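Local coordinates for metallo-beta-lactamase (Serratia marcescens, PDB 5AXR), which probably hydrolyses the beta-lactam ring of antibiotics as a class B3 zinc enzyme, its active site occupied here by a thiol-bearing sulfonate, at residues S70-E75 / F172-T177; K109-F114 / G149-G154. All blocks are in the same frame, centred on the assembly; numbering follows the deposited sequence.

Contact 1: S70-E75 / F172-T177; sequences STHSHE and FADSLT. With ZN (zinc ion), chain B; NA (sodium ion), chain E; COM (1-thioethanesulfonic acid), chain J.
Thr-71 lays its methyl group CG2 against the ring of Phe-172, 3.5 Å from CD1, while its CB packs on the carboxylate of Asp-174, 3.4 Å from OD1. Because OG1 stands between the backbone N and the carbonyl carbon, CG2 falls beside the backbone N and can reach the phenylalanine. The hydroxyl OG1 is hydrogen-bonded elsewhere, to Asp-41.

Next along the loop, His-72 meets the same carboxylate: the two side chains cross at about a right angle, with the ring and carboxylate planes inclined by 40°. Its ND1 donates to Asp-174 OD1 over 2.6 Å; the acceptor offers its syn lone pair but lies 23° out of the imidazole plane, and the N-H...O angle of 142° shows a short but bent bond. OD1 also takes a weak bond from the backbone N of Ser-175, so two donors converge on this one oxygen. Ser-175 OG sits 3.4 Å from His-72 CE1, oblique to the ring.

The far side of the imidazole serves the metal: His-72 NE2 binds zinc at 2.1 Å. His-74 ND1 binds the same ion at 2.0 Å, and His-150 with the thiol sulfur S1 of the ligand completes four ligands. His-72 and His-74 belong to the histidine-rich HxHxDH motif of the superfamily, which follows strand 65-69, whereas Asp-174 follows strand 166-173 of the other sheet.

With ND1 as donor, NE2 is the nitrogen that offers its lone pair to zinc, and the bond limits rotation of the ring. Asp-174 is therefore a second-shell carboxylate whose negative charge would be expected to make His-72 a stronger electron donor toward the metal.

Contact 2: K109-F114 / G149-G154; sequences KSDPQF and GHTEGG. With ZN (zinc ion), chain B; NA (sodium ion), chain E; COM (1-thioethanesulfonic acid), chain J.
Asp-111 and Thr-151 lie side by side and point the same way, the carboxylate oxygen OD2 resting 3.6 Å from the methyl CG2 of the threonine. This is contact without a hydrogen bond: Thr-151 OG1, on another branch, is hydrogen-bonded to Asn-98. The second carboxylate oxygen of Asp-111, OD1, accepts from Gln-113 N within its own loop, at 2.8 Å and 161° through its anti lone pair, and is also the oxygen that the zinc ligand His-74 reaches. The bond from Gln-113 N defines an Asx turn, and it coincides with a type I beta turn from Asp-111 to Phe-114, closed by Phe-114 N donating to Asp-111 O.

Pro-112 points toward segment 149-154. Its CG and CD, at 3.5 and 3.6 Å, pack on the carbonyl oxygen of His-150, and Gly-149 O lies 4.0 Å from the same CG. The imidazole of His-150 leaves in another direction: CG is anti to the backbone N (chi1 172°), which carries the ring from the backbone toward the zinc ion, bound by NE2 at 2.1 Å. The ligand sulfur S1 lies at the ring edge, in its plane.

Gln-113, bent at chi2, extends toward the same site but contributes no metal bond. Its NE2 donates to sulfonate oxygen O1S of the ligand over 2.7 Å, at 147°. Zinc, held in part by His-150, thus takes S1, while Gln-113 from segment 109-114 takes the sulfonate.

In the fold, two irregular loops meet here: 109-114 runs between helix 99-104 and strand 126-129 of the seven-stranded sheet, and 149-154 joins strands 140-146 and 155-163 of the five-stranded sheet.

Contact 2 is nested in sequence inside the loop closed by contact 1, and their centres lie 10 Å apart. Two probable hydrogen bonds join them: His-74 NE2 to Asp-111 OD1 and His-150 ND1 to Thr-177 O, both 2.8 Å, so each of these zinc-binding rings is oriented by a residue of the other contact. Together the contacts supply all three protein ligands of one zinc ion, while sulfur S1 of the ligand takes the fourth place. They share a sodium ion, held by the carbonyl oxygens of Ser-70, Thr-71 and Gly-153 and a common water. Gly-154 CA packs against Asp-174 OD2 at 3.2 Å, joining the loop after His-150 to the partner of His-72.

Contact 1: S70-E75 / F172-T177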
ATOM      1  N   SER A  70       2.174  -4.600   4.835  1.00 16.44           N
ATOM      2  CA  SER A  70       3.050  -3.583   4.249  1.00 16.21           C
ATOM      3  C   SER A  70       3.161  -3.774   2.740  1.00 16.80           C
ATOM      4  O   SER A  70       3.390  -4.886   2.278  1.00 21.65           O
ATOM      5  CB  SER A  70       4.439  -3.683   4.870  1.00 16.95           C
ATOM      6  OG  SER A  70       5.353  -2.775   4.276  1.00 16.79           O
ATOM      7  N   THR A  71       2.960  -2.702   1.976  1.00 15.85           N
ATOM      8  CA  THR A  71       3.193  -2.732   0.535  1.00 16.30           C
ATOM      9  C   THR A  71       4.706  -2.753   0.262  1.00 19.84           C
ATOM     10  O   THR A  71       5.266  -3.761  -0.189  1.00 16.79           O
ATOM     11  CB  THR A  71       2.543  -1.522  -0.178  1.00 14.93           C
ATOM     12  OG1 THR A  71       2.888  -0.272   0.469  1.00 14.04           O
ATOM     13  CG2 THR A  71       1.004  -1.690  -0.196  1.00 14.76           C
ATOM     14  N   HIS A  72       5.380  -1.696   0.703  1.00 18.69           N
ATOM     15  CA  HIS A  72       6.829  -1.677   0.704  1.00 17.99           C
ATOM     16  C   HIS A  72       7.393  -0.796   1.806  1.00 19.69           C
ATOM     17  O   HIS A  72       6.722   0.111   2.364  1.00 15.10           O
ATOM     18  CB  HIS A  72       7.379  -1.277  -0.682  1.00 16.17           C
ATOM     19  CG  HIS A  72       7.180   0.169  -1.031  1.00 15.91           C
ATOM     20  ND1 HIS A  72       5.995   0.665  -1.527  1.00 15.03           N
ATOM     21  CD2 HIS A  72       8.011   1.235  -0.919  1.00 16.21           C
ATOM     22  CE1 HIS A  72       6.118   1.962  -1.748  1.00 15.52           C
ATOM     23  NE2 HIS A  72       7.326   2.336  -1.377  1.00 13.77           N
ATOM     24  N   SER A  73       8.682  -0.993   2.033  1.00 19.57           N
ATOM     25  CA  SER A  73       9.325  -0.504   3.230  1.00 21.47           C
ATOM     26  C   SER A  73      10.049   0.815   3.005  1.00 22.16           C
ATOM     27  O   SER A  73      11.242   0.911   3.278  1.00 30.71           O
ATOM     28  CB  SER A  73      10.324  -1.564   3.724  1.00 24.64           C
ATOM     29  OG  SER A  73      11.226  -1.949   2.692  1.00 24.10           O
ATOM     30  N   HIS A  74       9.370   1.796   2.423  1.00 18.46           N
ATOM     31  CA  HIS A  74       9.866   3.162   2.448  1.00 18.37           C
ATOM     32  C   HIS A  74       9.146   3.901   3.551  1.00 19.69           C
ATOM     33  O   HIS A  74       8.019   3.544   3.901  1.00 16.62           O
ATOM     34  CB  HIS A  74       9.619   3.878   1.122  1.00 17.95           C
ATOM     35  CG  HIS A  74      10.533   3.444   0.030  1.00 17.67           C
ATOM     36  ND1 HIS A  74      10.179   3.513  -1.295  1.00 19.84           N
ATOM     37  CD2 HIS A  74      11.722   2.806   0.066  1.00 18.61           C
ATOM     38  CE1 HIS A  74      11.178   3.082  -2.037  1.00 21.52           C
ATOM     39  NE2 HIS A  74      12.096   2.577  -1.235  1.00 21.54           N
ATOM     40  N   GLU A  75       9.761   4.994   4.004  1.00 20.03           N
ATOM     41  CA  GLU A  75       9.333   5.702   5.214  1.00 23.06           C
ATOM     42  C   GLU A  75       7.956   6.306   5.084  1.00 19.11           C
ATOM     43  O   GLU A  75       7.276   6.537   6.085  1.00 19.32           O
ATOM     44  CB  GLU A  75      10.292   6.844   5.561  1.00 23.69           C
ATOM     45  CG  GLU A  75      10.116   7.323   7.006  1.00 30.84           C
ATOM     46  CD  GLU A  75       9.120   8.477   7.222  1.00 33.65           C
ATOM     47  OE1 GLU A  75       8.522   8.548   8.331  1.00 26.63           O
ATOM     48  OE2 GLU A  75       8.998   9.364   6.340  1.00 38.92           O
ATOM     49  N   PHE A 172      -5.056  -3.171  -3.368  1.00 12.38           N
ATOM     50  CA  PHE A 172      -4.198  -2.139  -2.801  1.00 12.25           C
ATOM     51  C   PHE A 172      -2.863  -2.201  -3.527  1.00 12.59           C
ATOM     52  O   PHE A 172      -2.066  -3.113  -3.291  1.00 11.81           O
ATOM     53  CB  PHE A 172      -3.986  -2.366  -1.298  1.00 13.06           C
ATOM     54  CG  PHE A 172      -3.478  -1.148  -0.572  1.00 14.70           C
ATOM     55  CD1 PHE A 172      -2.225  -0.597  -0.886  1.00 14.66           C
ATOM     56  CD2 PHE A 172      -4.272  -0.506   0.371  1.00 14.01           C
ATOM     57  CE1 PHE A 172      -1.766   0.543  -0.221  1.00 15.10           C
ATOM     58  CE2 PHE A 172      -3.829   0.653   1.008  1.00 15.97           C
ATOM     59  CZ  PHE A 172      -2.570   1.176   0.720  1.00 14.81           C
ATOM     60  N   ALA A 173      -2.655  -1.280  -4.459  1.00 13.53           N
ATOM     61  CA  ALA A 173      -1.566  -1.382  -5.424  1.00 13.86           C
ATOM     62  C   ALA A 173      -0.288  -0.780  -4.842  1.00 15.54           C
ATOM     63  O   ALA A 173      -0.194   0.428  -4.622  1.00 14.23           O
ATOM     64  CB  ALA A 173      -1.930  -0.655  -6.697  1.00 13.77           C
ATOM     65  N   ASP A 174       0.710  -1.622  -4.638  1.00 15.88           N
ATOM     66  CA  ASP A 174       2.038  -1.126  -4.342  1.00 16.63           C
ATOM     67  C   ASP A 174       2.555  -0.238  -5.472  1.00 16.84           C
ATOM     68  O   ASP A 174       2.042  -0.278  -6.609  1.00 15.92           O
ATOM     69  CB  ASP A 174       2.980  -2.294  -4.112  1.00 17.75           C
ATOM     70  CG  ASP A 174       4.310  -1.861  -3.532  1.00 21.54           C
ATOM     71  OD1 ASP A 174       4.357  -0.767  -2.924  1.00 24.24           O
ATOM     72  OD2 ASP A 174       5.305  -2.581  -3.750  1.00 25.44           O
ATOM     73  N   SER A 175       3.509   0.625  -5.125  1.00 15.87           N
ATOM     74  CA  SER A 175       4.111   1.576  -6.071  1.00 15.89           C
ATOM     75  C   SER A 175       4.911   0.842  -7.146  1.00 15.28           C
ATOM     76  O   SER A 175       5.679  -0.071  -6.836  1.00 11.12           O
ATOM     77  CB  SER A 175       5.060   2.536  -5.338  1.00 16.03           C
ATOM     78  OG  SER A 175       4.392   3.249  -4.323  1.00 17.92           O
ATOM     79  N   LEU A 176       4.710   1.259  -8.404  1.00 14.64           N
ATOM     80  CA  LEU A 176       5.365   0.650  -9.561  1.00 15.56           C
ATOM     81  C   LEU A 176       6.313   1.649 -10.248  1.00 16.75           C
ATOM     82  O   LEU A 176       6.675   1.472 -11.413  1.00 17.74           O
ATOM     83  CB  LEU A 176       4.321   0.167 -10.569  1.00 15.91           C
ATOM     84  CG  LEU A 176       3.314  -0.847 -10.040  1.00 17.54           C
ATOM     85  CD1 LEU A 176       2.364  -1.253 -11.154  1.00 17.83           C
ATOM     86  CD2 LEU A 176       4.003  -2.069  -9.443  1.00 18.83           C
ATOM     87  N   THR A 177       6.764   2.639  -9.487  1.00 16.52           N
ATOM     88  CA  THR A 177       7.438   3.809 -10.022  1.00 18.65           C
ATOM     89  C   THR A 177       8.972   3.665  -9.982  1.00 18.33           C
ATOM     90  O   THR A 177       9.553   3.287  -8.955  1.00 18.92           O
ATOM     91  CB  THR A 177       7.042   5.045  -9.210  1.00 19.05           C
ATOM     92  OG1 THR A 177       7.132   4.728  -7.807  1.00 19.43           O
ATOM     93  CG2 THR A 177       5.628   5.461  -9.568  1.00 20.14           C
TER
HETATM   94 ZN    ZN B 301       8.391   3.937  -2.200  1.00 17.86          ZN
HETATM   95 NA    NA E 304       5.859  -5.922   1.442  1.00 26.72          NA
HETATM   96  C1  COM J 309       8.805   7.015  -1.888  1.00 34.15           C
HETATM   97  C2  COM J 309       8.302   8.461  -2.024  1.00 39.78           C
HETATM   98  S1  COM J 309       7.654   5.787  -2.569  1.00 27.35           S
HETATM   99  S2  COM J 309       8.372   9.061  -3.584  1.00 39.64           S
HETATM  100  O1S COM J 309       9.700   8.451  -4.327  1.00 36.68           O
HETATM  101  O2S COM J 309       8.453  10.487  -3.530  1.00 37.55           O
HETATM  102  O3S COM J 309       7.187   8.667  -4.317  1.00 37.25           O
HETATM  103  O   HOH W   1       7.337  -4.129   2.831  1.00 19.34           O

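Contact 2: K109-F114 / G149-G154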
ATOM      1  N   LYS A 109      21.098  -1.377   0.914  1.00 50.53           N
ATOM      2  CA  LYS A 109      21.692  -0.444  -0.033  1.00 58.45           C
ATOM      3  C   LYS A 109      21.327  -0.807  -1.480  1.00 50.04           C
ATOM      4  O   LYS A 109      21.621  -0.052  -2.412  1.00 59.63           O
ATOM      5  CB  LYS A 109      23.209  -0.379   0.155  1.00 56.49           C
ATOM      6  CG  LYS A 109      23.640   0.342   1.430  1.00 56.35           C
ATOM      7  CD  LYS A 109      24.357  -0.579   2.405  1.00 61.09           C
ATOM      8  CE  LYS A 109      25.435  -1.414   1.722  1.00 55.21           C
ATOM      9  NZ  LYS A 109      26.424  -1.949   2.693  1.00 55.01           N
ATOM     10  N   SER A 110      20.618  -1.918  -1.644  1.00 44.92           N
ATOM     11  CA  SER A 110      20.051  -2.315  -2.936  1.00 49.11           C
ATOM     12  C   SER A 110      18.776  -1.526  -3.287  1.00 48.70           C
ATOM     13  O   SER A 110      18.319  -1.540  -4.432  1.00 43.14           O
ATOM     14  CB  SER A 110      19.731  -3.815  -2.901  1.00 51.39           C
ATOM     15  OG  SER A 110      19.145  -4.183  -1.661  1.00 49.86           O
ATOM     16  N   ASP A 111      18.204  -0.854  -2.290  1.00 47.15           N
ATOM     17  CA  ASP A 111      16.916  -0.181  -2.433  1.00 40.55           C
ATOM     18  C   ASP A 111      17.116   1.087  -3.246  1.00 31.15           C
ATOM     19  O   ASP A 111      17.964   1.899  -2.903  1.00 32.97           O
ATOM     20  CB  ASP A 111      16.380   0.175  -1.040  1.00 44.45           C
ATOM     21  CG  ASP A 111      14.951   0.691  -1.065  1.00 46.95           C
ATOM     22  OD1 ASP A 111      14.673   1.690  -1.776  1.00 35.82           O
ATOM     23  OD2 ASP A 111      14.117   0.126  -0.315  1.00 66.11           O
ATOM     24  N   PRO A 112      16.272   1.317  -4.263  1.00 23.45           N
ATOM     25  CA  PRO A 112      16.514   2.519  -5.065  1.00 25.90           C
ATOM     26  C   PRO A 112      16.572   3.806  -4.231  1.00 30.65           C
ATOM     27  O   PRO A 112      17.170   4.797  -4.652  1.00 26.35           O
ATOM     28  CB  PRO A 112      15.326   2.542  -6.036  1.00 19.78           C
ATOM     29  CG  PRO A 112      14.978   1.100  -6.206  1.00 20.62           C
ATOM     30  CD  PRO A 112      15.349   0.381  -4.936  1.00 21.22           C
ATOM     31  N   GLN A 113      15.895   3.810  -3.093  1.00 36.65           N
ATOM     32  CA  GLN A 113      15.865   4.988  -2.241  1.00 38.51           C
ATOM     33  C   GLN A 113      16.562   4.767  -0.917  1.00 36.75           C
ATOM     34  O   GLN A 113      16.276   5.470   0.042  1.00 44.57           O
ATOM     35  CB  GLN A 113      14.417   5.447  -2.004  1.00 40.90           C
ATOM     36  CG  GLN A 113      14.110   6.777  -2.665  1.00 37.59           C
ATOM     37  CD  GLN A 113      12.846   6.758  -3.475  1.00 35.97           C
ATOM     38  OE1 GLN A 113      12.355   5.708  -3.874  1.00 45.09           O
ATOM     39  NE2 GLN A 113      12.307   7.936  -3.732  1.00 45.86           N
ATOM     40  N   PHE A 114      17.546   3.875  -0.872  1.00 42.63           N
ATOM     41  CA  PHE A 114      18.469   3.902   0.247  1.00 51.65           C
ATOM     42  C   PHE A 114      19.154   5.261   0.269  1.00 52.95           C
ATOM     43  O   PHE A 114      19.650   5.714  -0.759  1.00 46.38           O
ATOM     44  CB  PHE A 114      19.528   2.811   0.168  1.00 56.17           C
ATOM     45  CG  PHE A 114      20.516   2.881   1.295  1.00 68.98           C
ATOM     46  CD1 PHE A 114      21.527   3.832   1.282  1.00 68.19           C
ATOM     47  CD2 PHE A 114      20.312   2.142   2.454  1.00 75.65           C
ATOM     48  CE1 PHE A 114      22.374   3.976   2.364  1.00 73.68           C
ATOM     49  CE2 PHE A 114      21.165   2.270   3.535  1.00 79.35           C
ATOM     50  CZ  PHE A 114      22.200   3.188   3.489  1.00 82.21           C
ATOM     51  N   GLY A 149      10.536  -4.337  -7.550  1.00 17.16           N
ATOM     52  CA  GLY A 149      11.148  -3.431  -8.496  1.00 17.77           C
ATOM     53  C   GLY A 149      11.343  -2.079  -7.859  1.00 19.25           C
ATOM     54  O   GLY A 149      12.442  -1.550  -7.876  1.00 18.99           O
ATOM     55  N   HIS A 150      10.261  -1.496  -7.340  1.00 20.25           N
ATOM     56  CA  HIS A 150      10.329  -0.195  -6.691  1.00 19.34           C
ATOM     57  C   HIS A 150      11.053  -0.391  -5.360  1.00 17.86           C
ATOM     58  O   HIS A 150      11.795   0.479  -4.928  1.00 21.76           O
ATOM     59  CB  HIS A 150       8.922   0.380  -6.500  1.00 18.42           C
ATOM     60  CG  HIS A 150       8.867   1.631  -5.679  1.00 17.92           C
ATOM     61  ND1 HIS A 150       8.858   2.890  -6.243  1.00 18.32           N
ATOM     62  CD2 HIS A 150       8.683   1.816  -4.347  1.00 15.55           C
ATOM     63  CE1 HIS A 150       8.702   3.795  -5.291  1.00 17.12           C
ATOM     64  NE2 HIS A 150       8.623   3.170  -4.133  1.00 15.69           N
ATOM     65  N   THR A 151      10.811  -1.541  -4.742  1.00 18.73           N
ATOM     66  CA  THR A 151      11.691  -2.183  -3.761  1.00 18.41           C
ATOM     67  C   THR A 151      11.657  -3.659  -4.107  1.00 21.91           C
ATOM     68  O   THR A 151      10.770  -4.103  -4.841  1.00 20.16           O
ATOM     69  CB  THR A 151      11.179  -2.080  -2.292  1.00 18.72           C
ATOM     70  OG1 THR A 151       9.960  -2.828  -2.138  1.00 18.06           O
ATOM     71  CG2 THR A 151      10.926  -0.668  -1.883  1.00 19.92           C
ATOM     72  N   GLU A 152      12.527  -4.436  -3.468  1.00 20.94           N
ATOM     73  CA  GLU A 152      12.672  -5.835  -3.788  1.00 21.38           C
ATOM     74  C   GLU A 152      11.538  -6.675  -3.179  1.00 21.91           C
ATOM     75  O   GLU A 152      11.138  -7.697  -3.738  1.00 19.18           O
ATOM     76  CB  GLU A 152      14.034  -6.326  -3.281  1.00 26.35           C
ATOM     77  CG  GLU A 152      14.462  -7.668  -3.846  1.00 33.27           C
ATOM     78  CD  GLU A 152      15.728  -8.225  -3.184  1.00 40.05           C
ATOM     79  OE1 GLU A 152      16.502  -7.457  -2.568  1.00 38.76           O
ATOM     80  OE2 GLU A 152      15.925  -9.455  -3.253  1.00 40.76           O
ATOM     81  N   GLY A 153      11.029  -6.265  -2.022  1.00 20.11           N
ATOM     82  CA  GLY A 153       9.997  -7.034  -1.344  1.00 21.78           C
ATOM     83  C   GLY A 153       8.575  -6.466  -1.458  1.00 23.60           C
ATOM     84  O   GLY A 153       7.702  -6.824  -0.655  1.00 20.04           O
ATOM     85  N   GLY A 154       8.345  -5.590  -2.435  1.00 22.55           N
ATOM     86  CA  GLY A 154       7.006  -5.021  -2.693  1.00 21.27           C
ATOM     87  C   GLY A 154       5.910  -6.076  -2.820  1.00 19.18           C
ATOM     88  O   GLY A 154       6.092  -7.076  -3.513  1.00 16.31           O
TER
HETATM   89 ZN    ZN B 301       8.391   3.937  -2.200  1.00 17.86          ZN
HETATM   90 NA    NA E 304       5.859  -5.922   1.442  1.00 26.72          NA
HETATM   91  C1  COM J 309       8.805   7.015  -1.888  1.00 34.15           C
HETATM   92  C2  COM J 309       8.302   8.461  -2.024  1.00 39.78           C
HETATM   93  S1  COM J 309       7.654   5.787  -2.569  1.00 27.35           S
HETATM   94  S2  COM J 309       8.372   9.061  -3.584  1.00 39.64           S
HETATM   95  O1S COM J 309       9.700   8.451  -4.327  1.00 36.68           O
HETATM   96  O2S COM J 309       8.453  10.487  -3.530  1.00 37.55           O
HETATM   97  O3S COM J 309       7.187   8.667  -4.317  1.00 37.25           O
HETATM   98  O   HOH W   1       7.337  -4.129   2.831  1.00 19.34           O